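Maltose/maltodextrin-binding protein (Thermus thermophilus, PDB 2GH9) binds maltotriose as a periplasmic binding protein, probably capturing the sugar for uptake by an ABC transporter. Local coordinates at residues 108-113 with 289-294; 149-154 with 200-205; 295-300 with 310-315. One frame throughout, in Å; residues are numbered along the deposited sequence.

Contact 1. Residues 108-113 with 289-294. With GLC (alpha-D-glucopyranose), chain B.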
# COMPACT_ATOMS: atom_id res chain seq x y z
N LEU A 108 -13.42 6.64 6.67
CA LEU A 108 -12.79 7.96 6.80
C LEU A 108 -11.39 7.87 6.24
O LEU A 108 -10.56 7.20 6.85
CB LEU A 108 -12.72 8.39 8.26
CG LEU A 108 -14.04 8.40 9.04
CD1 LEU A 108 -13.77 8.89 10.45
CD2 LEU A 108 -15.06 9.26 8.34
N PRO A 109 -11.13 8.53 5.08
CA PRO A 109 -9.81 8.50 4.47
C PRO A 109 -8.80 9.24 5.34
O PRO A 109 -9.08 10.36 5.82
CB PRO A 109 -10.01 9.24 3.13
CG PRO A 109 -11.46 9.34 2.93
CD PRO A 109 -12.07 9.35 4.29
N ALA A 110 -7.64 8.62 5.55
CA ALA A 110 -6.68 9.15 6.51
C ALA A 110 -5.31 9.41 5.89
O ALA A 110 -4.80 10.53 5.99
CB ALA A 110 -6.57 8.21 7.73
N PHE A 111 -4.73 8.39 5.28
CA PHE A 111 -3.34 8.46 4.82
C PHE A 111 -3.18 7.95 3.40
O PHE A 111 -3.92 7.05 2.96
CB PHE A 111 -2.43 7.65 5.75
CG PHE A 111 -2.70 7.88 7.21
CD1 PHE A 111 -2.37 9.10 7.80
CD2 PHE A 111 -3.27 6.89 7.99
CE1 PHE A 111 -2.64 9.33 9.15
CE2 PHE A 111 -3.52 7.12 9.34
CZ PHE A 111 -3.20 8.34 9.91
N ALA A 112 -2.26 8.55 2.68
CA ALA A 112 -1.91 8.11 1.34
C ALA A 112 -0.51 7.54 1.38
O ALA A 112 0.33 7.94 2.20
CB ALA A 112 -2.01 9.27 0.36
N GLU A 113 -0.25 6.58 0.49
CA GLU A 113 1.01 5.88 0.49
C GLU A 113 1.28 5.29 -0.88
O GLU A 113 0.38 5.06 -1.66
CB GLU A 113 0.95 4.73 1.50
CG GLU A 113 -0.17 3.72 1.19
CD GLU A 113 -0.42 2.76 2.32
OE1 GLU A 113 0.07 3.04 3.41
OE2 GLU A 113 -1.09 1.71 2.11
N THR A 289 -11.76 11.10 16.11
CA THR A 289 -10.60 11.65 16.84
C THR A 289 -9.28 11.37 16.12
O THR A 289 -8.36 12.17 16.20
CB THR A 289 -10.48 11.15 18.33
OG1 THR A 289 -10.18 9.74 18.38
CG2 THR A 289 -11.75 11.47 19.13
N LEU A 290 -9.20 10.24 15.41
CA LEU A 290 -7.95 9.79 14.80
C LEU A 290 -7.58 10.56 13.53
O LEU A 290 -6.42 10.58 13.13
CB LEU A 290 -8.03 8.27 14.49
CG LEU A 290 -8.32 7.27 15.63
CD1 LEU A 290 -8.47 5.82 15.09
CD2 LEU A 290 -7.26 7.32 16.75
N VAL A 291 -8.56 11.21 12.90
CA VAL A 291 -8.36 11.82 11.59
C VAL A 291 -8.42 13.36 11.59
O VAL A 291 -8.48 13.98 10.53
CB VAL A 291 -9.34 11.23 10.50
CG1 VAL A 291 -9.16 9.71 10.39
CG2 VAL A 291 -10.79 11.62 10.78
N THR A 292 -8.36 13.96 12.77
CA THR A 292 -8.14 15.41 12.85
C THR A 292 -6.77 15.77 12.27
O THR A 292 -5.84 14.96 12.31
CB THR A 292 -8.19 15.94 14.30
OG1 THR A 292 -7.05 15.48 15.03
CG2 THR A 292 -9.47 15.50 14.99
N GLY A 293 -6.66 16.99 11.75
CA GLY A 293 -5.41 17.49 11.19
C GLY A 293 -4.20 17.19 12.06
O GLY A 293 -3.17 16.66 11.57
N ARG A 294 -4.32 17.51 13.35
CA ARG A 294 -3.27 17.32 14.33
C ARG A 294 -2.84 15.86 14.50
O ARG A 294 -1.64 15.56 14.63
CB ARG A 294 -3.74 17.87 15.68
CG ARG A 294 -2.67 18.00 16.73
CD ARG A 294 -3.15 18.91 17.87
NE ARG A 294 -3.48 20.25 17.36
CZ ARG A 294 -2.70 21.34 17.46
NH1 ARG A 294 -1.52 21.30 18.09
NH2 ARG A 294 -3.13 22.48 16.93
C1 GLC B . 1.47 -2.47 2.26
C2 GLC B . 0.36 -1.59 1.72
C3 GLC B . -0.81 -2.48 1.24
C4 GLC B . -0.37 -3.58 0.28
C5 GLC B . 0.81 -4.35 0.87
C6 GLC B . 1.37 -5.35 -0.15
O2 GLC B . -0.11 -0.72 2.75
O3 GLC B . -1.81 -1.68 0.65
O4 GLC B . -1.48 -4.47 0.03
O5 GLC B . 1.86 -3.44 1.28
O6 GLC B . 2.00 -6.47 0.49
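Val291 reaches the strand at Leu108 and Ala110 through its two methyl groups. It sits in the short link between helix 280-290 and helix 293-302. Its CB is directed at the strand, and there the chain forks. CG1, anti to the carbonyl carbon (chi1 -58°), ends 4.0 Å from CB of Ala110. CG2 ends 4.1 Å from CD1 of Leu108, whose side chain crosses that of Val291 at about a right angle. Tyr87 of helix 85-90 packs on both Leu108 and Val291. Opposite Gln269 the strand carries two residues, Ala110 and Phe111, a classic beta bulge where strand 104-113 pairs with 265-273. CB of Ala110 also lies 3.5 Å above one face of the Phe111 ring, toward its rim.

Further along the strand, Glu113 belongs to the sugar pocket. Its chain runs extended beyond CG (chi2 -168°), carrying the carboxylate to the ligand. OE2 accepts a hydrogen bond of 2.7 Å from O2 of the bound glucose unit and another bond from Gln269 NE2. The backbone of Gln269 pairs at the bulge, while its side chain bonds OE2. OE1 forms a salt bridge with Arg305. Asp155 also bonds this glucose unit. Putting an alanine here would remove the carboxylate and would probably leave the sugar O2 without this acceptor and Arg305 without this charged partner. The strand therefore joins two kinds of chemistry: methyl packing in a buried region at Leu108 and Ala110, and a polar grip on the sugar at Glu113.

Contact 2. Residues 149-154 with 200-205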
# COMPACT_ATOMS: atom_id res chain seq x y z
N PHE A 149 20.44 -3.84 -3.46
CA PHE A 149 19.00 -3.72 -3.66
C PHE A 149 18.21 -4.98 -3.35
O PHE A 149 18.50 -6.07 -3.87
CB PHE A 149 18.69 -3.27 -5.09
CG PHE A 149 17.22 -3.23 -5.39
CD1 PHE A 149 16.40 -2.29 -4.76
CD2 PHE A 149 16.65 -4.11 -6.29
CE1 PHE A 149 15.05 -2.27 -5.01
CE2 PHE A 149 15.30 -4.07 -6.56
CZ PHE A 149 14.51 -3.15 -5.92
N LEU A 150 17.18 -4.82 -2.52
CA LEU A 150 16.30 -5.89 -2.17
C LEU A 150 14.87 -5.35 -2.08
O LEU A 150 14.67 -4.18 -1.80
CB LEU A 150 16.70 -6.52 -0.82
CG LEU A 150 18.02 -7.32 -0.75
CD1 LEU A 150 18.22 -7.86 0.70
CD2 LEU A 150 17.99 -8.45 -1.78
N TYR A 151 13.91 -6.23 -2.34
CA TYR A 151 12.49 -5.90 -2.18
C TYR A 151 11.64 -7.17 -2.18
O TYR A 151 12.13 -8.25 -2.53
CB TYR A 151 12.01 -4.89 -3.26
CG TYR A 151 11.60 -5.49 -4.60
CD1 TYR A 151 12.54 -6.09 -5.42
CD2 TYR A 151 10.28 -5.41 -5.06
CE1 TYR A 151 12.19 -6.64 -6.63
CE2 TYR A 151 9.91 -5.96 -6.28
CZ TYR A 151 10.89 -6.58 -7.07
OH TYR A 151 10.61 -7.13 -8.28
N ASN A 152 10.37 -7.03 -1.81
CA ASN A 152 9.42 -8.13 -1.82
C ASN A 152 9.06 -8.55 -3.25
O ASN A 152 7.99 -8.27 -3.75
CB ASN A 152 8.17 -7.76 -1.00
CG ASN A 152 7.30 -8.93 -0.67
OD1 ASN A 152 7.61 -10.09 -1.01
ND2 ASN A 152 6.18 -8.65 0.00
N ILE A 153 9.98 -9.29 -3.88
CA ILE A 153 9.93 -9.59 -5.30
C ILE A 153 8.72 -10.39 -5.77
O ILE A 153 8.28 -10.25 -6.91
CB ILE A 153 11.29 -10.28 -5.73
CG1 ILE A 153 11.39 -10.49 -7.23
CG2 ILE A 153 11.51 -11.60 -4.98
CD1 ILE A 153 12.84 -10.68 -7.70
N GLY A 154 8.19 -11.25 -4.91
CA GLY A 154 7.04 -12.04 -5.27
C GLY A 154 5.71 -11.32 -5.18
O GLY A 154 4.73 -11.82 -5.68
N LYS A 200 12.10 -11.40 -13.53
CA LYS A 200 13.07 -12.52 -13.60
C LYS A 200 14.52 -12.06 -13.67
O LYS A 200 15.38 -12.56 -12.94
CB LYS A 200 12.78 -13.44 -14.79
CG LYS A 200 11.66 -14.38 -14.55
CD LYS A 200 11.34 -15.23 -15.79
CE LYS A 200 12.38 -16.33 -16.07
NZ LYS A 200 11.97 -17.09 -17.30
N ASP A 201 14.77 -11.08 -14.54
CA ASP A 201 16.12 -10.57 -14.76
C ASP A 201 16.72 -9.98 -13.51
O ASP A 201 17.93 -10.00 -13.35
CB ASP A 201 16.15 -9.50 -15.88
CG ASP A 201 15.85 -10.07 -17.26
OD1 ASP A 201 15.82 -11.31 -17.44
OD2 ASP A 201 15.64 -9.26 -18.19
N LEU A 202 15.88 -9.43 -12.63
CA LEU A 202 16.33 -8.88 -11.35
C LEU A 202 17.03 -9.98 -10.53
O LEU A 202 17.87 -9.70 -9.69
CB LEU A 202 15.15 -8.26 -10.55
CG LEU A 202 14.62 -6.88 -11.01
CD1 LEU A 202 13.41 -6.41 -10.20
CD2 LEU A 202 15.71 -5.82 -10.94
N ARG A 203 16.66 -11.23 -10.77
CA ARG A 203 17.33 -12.35 -10.10
C ARG A 203 18.38 -12.99 -11.00
O ARG A 203 19.52 -13.07 -10.62
CB ARG A 203 16.31 -13.39 -9.67
CG ARG A 203 16.90 -14.60 -8.93
CD ARG A 203 15.78 -15.43 -8.33
NE ARG A 203 15.21 -14.76 -7.16
CZ ARG A 203 14.04 -15.05 -6.59
NH1 ARG A 203 13.28 -16.01 -7.07
NH2 ARG A 203 13.64 -14.37 -5.53
N PHE A 204 17.99 -13.42 -12.19
CA PHE A 204 18.84 -14.32 -12.99
C PHE A 204 19.84 -13.64 -13.93
O PHE A 204 20.77 -14.29 -14.44
CB PHE A 204 17.96 -15.26 -13.79
CG PHE A 204 17.02 -16.07 -12.95
CD1 PHE A 204 17.51 -16.87 -11.91
CD2 PHE A 204 15.65 -16.03 -13.18
CE1 PHE A 204 16.64 -17.63 -11.13
CE2 PHE A 204 14.77 -16.78 -12.39
CZ PHE A 204 15.27 -17.58 -11.37
N LYS A 205 19.64 -12.35 -14.20
CA LYS A 205 20.55 -11.62 -15.08
C LYS A 205 21.34 -10.63 -14.28
O LYS A 205 22.57 -10.61 -14.34
CB LYS A 205 19.80 -10.88 -16.19
CG LYS A 205 20.76 -10.12 -17.12
CD LYS A 205 20.05 -9.17 -18.05
CE LYS A 205 19.16 -9.89 -19.04
NZ LYS A 205 18.78 -8.94 -20.15
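Tyr151 and Leu202 meet with their side chains crossing at about a right angle. CD1 of Leu202 comes obliquely to the outer end of the ring, 3.5 Å from Tyr151 OH and 3.8 Å from Tyr151 CE1. The hydroxyl itself is hydrogen-bonded to Asn159 OD1. One face of the same ring carries CA of Ile153, 3.6 Å above the plane and toward the rim. The turn centred on Asn152, an inverse gamma turn with a weak bond from Ile153 N to Tyr151 O, brings the two residues together.

The contact lies in an alpha/beta lobe of the periplasmic binding protein fold. The short, weakly bonded strand 149-150 lies at one edge of a four-stranded sheet, counted within this chain, and the chain leaving it packs against the last turn of helix 189-204.

Ile153 points at that helix, with CG1 anti to its backbone N (chi1 -173°). Its CD1 lies over one face of the Arg203 guanidinium and 4.4 Å from CB of Leu202. Its CG2 is 3.5 Å from Arg203 NH2. The guanidinium is held by backbone carbonyls: NE bonds to Val209 O and NH1 to Ile356 O.

Contact 3. Residues 295-300 with 310-315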
# COMPACT_ATOMS: atom_id res chain seq x y z
N ASN A 295 -3.82 14.96 14.53
CA ASN A 295 -3.50 13.54 14.64
C ASN A 295 -2.90 12.94 13.35
O ASN A 295 -2.00 12.12 13.42
CB ASN A 295 -4.71 12.74 15.12
CG ASN A 295 -4.60 12.36 16.57
OD1 ASN A 295 -3.50 12.20 17.10
ND2 ASN A 295 -5.72 12.19 17.22
N LEU A 296 -3.39 13.38 12.20
CA LEU A 296 -2.80 12.96 10.93
C LEU A 296 -1.33 13.37 10.83
O LEU A 296 -0.50 12.57 10.37
CB LEU A 296 -3.59 13.52 9.76
CG LEU A 296 -5.01 12.98 9.57
CD1 LEU A 296 -5.61 13.63 8.36
CD2 LEU A 296 -5.06 11.46 9.45
N VAL A 297 -1.01 14.59 11.28
CA VAL A 297 0.36 15.10 11.30
C VAL A 297 1.20 14.28 12.27
O VAL A 297 2.29 13.86 11.91
CB VAL A 297 0.46 16.64 11.65
CG1 VAL A 297 1.91 17.03 11.96
CG2 VAL A 297 -0.04 17.51 10.52
N ALA A 298 0.68 14.04 13.47
CA ALA A 298 1.35 13.22 14.46
C ALA A 298 1.69 11.84 13.92
O ALA A 298 2.82 11.36 14.06
CB ALA A 298 0.49 13.10 15.70
N PHE A 299 0.72 11.21 13.27
CA PHE A 299 0.96 9.89 12.69
C PHE A 299 2.09 9.96 11.66
O PHE A 299 2.93 9.09 11.64
CB PHE A 299 -0.33 9.35 12.08
CG PHE A 299 -0.28 7.88 11.72
CD1 PHE A 299 -0.26 6.91 12.71
CD2 PHE A 299 -0.30 7.48 10.39
CE1 PHE A 299 -0.25 5.57 12.38
CE2 PHE A 299 -0.31 6.10 10.05
CZ PHE A 299 -0.29 5.15 11.03
N ASN A 300 2.13 10.98 10.81
CA ASN A 300 3.20 11.11 9.82
C ASN A 300 4.54 11.25 10.49
O ASN A 300 5.54 10.66 10.07
CB ASN A 300 2.95 12.30 8.89
CG ASN A 300 4.13 12.58 7.94
OD1 ASN A 300 5.00 13.36 8.25
ND2 ASN A 300 4.18 11.88 6.81
N LYS A 310 -5.85 18.07 2.88
CA LYS A 310 -5.19 19.19 2.19
C LYS A 310 -4.46 20.10 3.18
O LYS A 310 -3.28 20.39 3.03
CB LYS A 310 -6.19 20.03 1.42
CG LYS A 310 -6.81 19.38 0.20
CD LYS A 310 -7.70 20.39 -0.50
CE LYS A 310 -8.84 19.75 -1.27
NZ LYS A 310 -9.90 20.74 -1.69
N SER A 311 -5.21 20.55 4.18
CA SER A 311 -4.71 21.39 5.27
C SER A 311 -3.44 20.82 5.93
O SER A 311 -2.39 21.50 6.00
CB SER A 311 -5.84 21.55 6.31
OG SER A 311 -5.41 22.08 7.54
N ALA A 312 -3.53 19.58 6.43
CA ALA A 312 -2.41 18.92 7.09
C ALA A 312 -1.21 18.71 6.16
O ALA A 312 -0.06 18.85 6.58
CB ALA A 312 -2.87 17.59 7.70
N VAL A 313 -1.46 18.41 4.88
CA VAL A 313 -0.38 18.23 3.90
C VAL A 313 0.45 19.51 3.66
O VAL A 313 1.69 19.46 3.65
CB VAL A 313 -0.92 17.70 2.53
CG1 VAL A 313 -0.21 18.36 1.37
CG2 VAL A 313 -0.76 16.20 2.44
N LYS A 314 -0.24 20.63 3.46
CA LYS A 314 0.43 21.93 3.27
C LYS A 314 1.28 22.26 4.49
O LYS A 314 2.37 22.80 4.37
CB LYS A 314 -0.60 23.04 3.03
CG LYS A 314 0.01 24.37 2.62
CD LYS A 314 -1.03 25.48 2.71
CE LYS A 314 -0.62 26.72 1.92
NZ LYS A 314 -1.78 27.67 1.71
N GLN A 315 0.77 21.91 5.66
CA GLN A 315 1.49 22.12 6.91
C GLN A 315 2.85 21.39 6.91
O GLN A 315 3.86 21.94 7.38
CB GLN A 315 0.61 21.70 8.09
CG GLN A 315 1.25 21.89 9.45
CD GLN A 315 0.33 21.48 10.59
OE1 GLN A 315 -0.91 21.52 10.46
NE2 GLN A 315 0.93 21.08 11.70
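The flat amide of Gln315 lies against a methyl group of Val297. CG2 of Val297 is 3.9 Å from Gln315 NE2, and CD and OE1 of Gln315 are nearly as close. These near-equal distances put the methyl over one face of the amide, close to above CD. CG1 of Val297 is farther, 4.2 Å from Gln315 NE2. The two side chains cross at about a right angle.

This is helix-helix packing within a helix-strand-helix run of the binding-protein fold. Helix 293-302 leads to the short strand 306-307, which pairs with strand 104-113, and helix 310-315 follows. Pro307 of the short strand touches Leu296 on one helix and Ala312 on the other.

The Gln315 chain is fully extended, with CG anti to the backbone N (chi1 -180°). That stretch carries the amide across to the neighbouring helix. Gln315 is exposed, so this part of the contact borders solvent, while Ala312 is buried. Across the two segments the nearest CA atoms are those of Val297 and Ala312, 6.3 Å apart. Leu316, just past the second helix, also touches Val297. At the start of that helix, the backbone N of Ala312 is hydrogen-bonded to Ser309 OG, and its methyl faces the first helix. There CB of Ala312 sits 4.0 Å from CG2 of Val297, the same methyl that rests on the Gln315 amide.

How the contacts relate
Contacts 1 and 3 are neighbours, with centres about 8 Å apart. Both use helix 293-302. Thr289 O of contact 1 and Asn295 ND2 of contact 3 are 2.8 Å apart, a probable hydrogen bond, and the rings of Phe111 and Phe299 stack. Contact 2 lies on the opposite side of the chain's centre. Its centre is about 34 Å from that of contact 1 and about 35 Å from that of contact 3. The sugar lies between the two sides, as expected for a two-lobed binding protein. Glu113 of contact 1 binds it directly. Tyr151 of contact 2 has its side chain about 10 Å from a bound glucose unit.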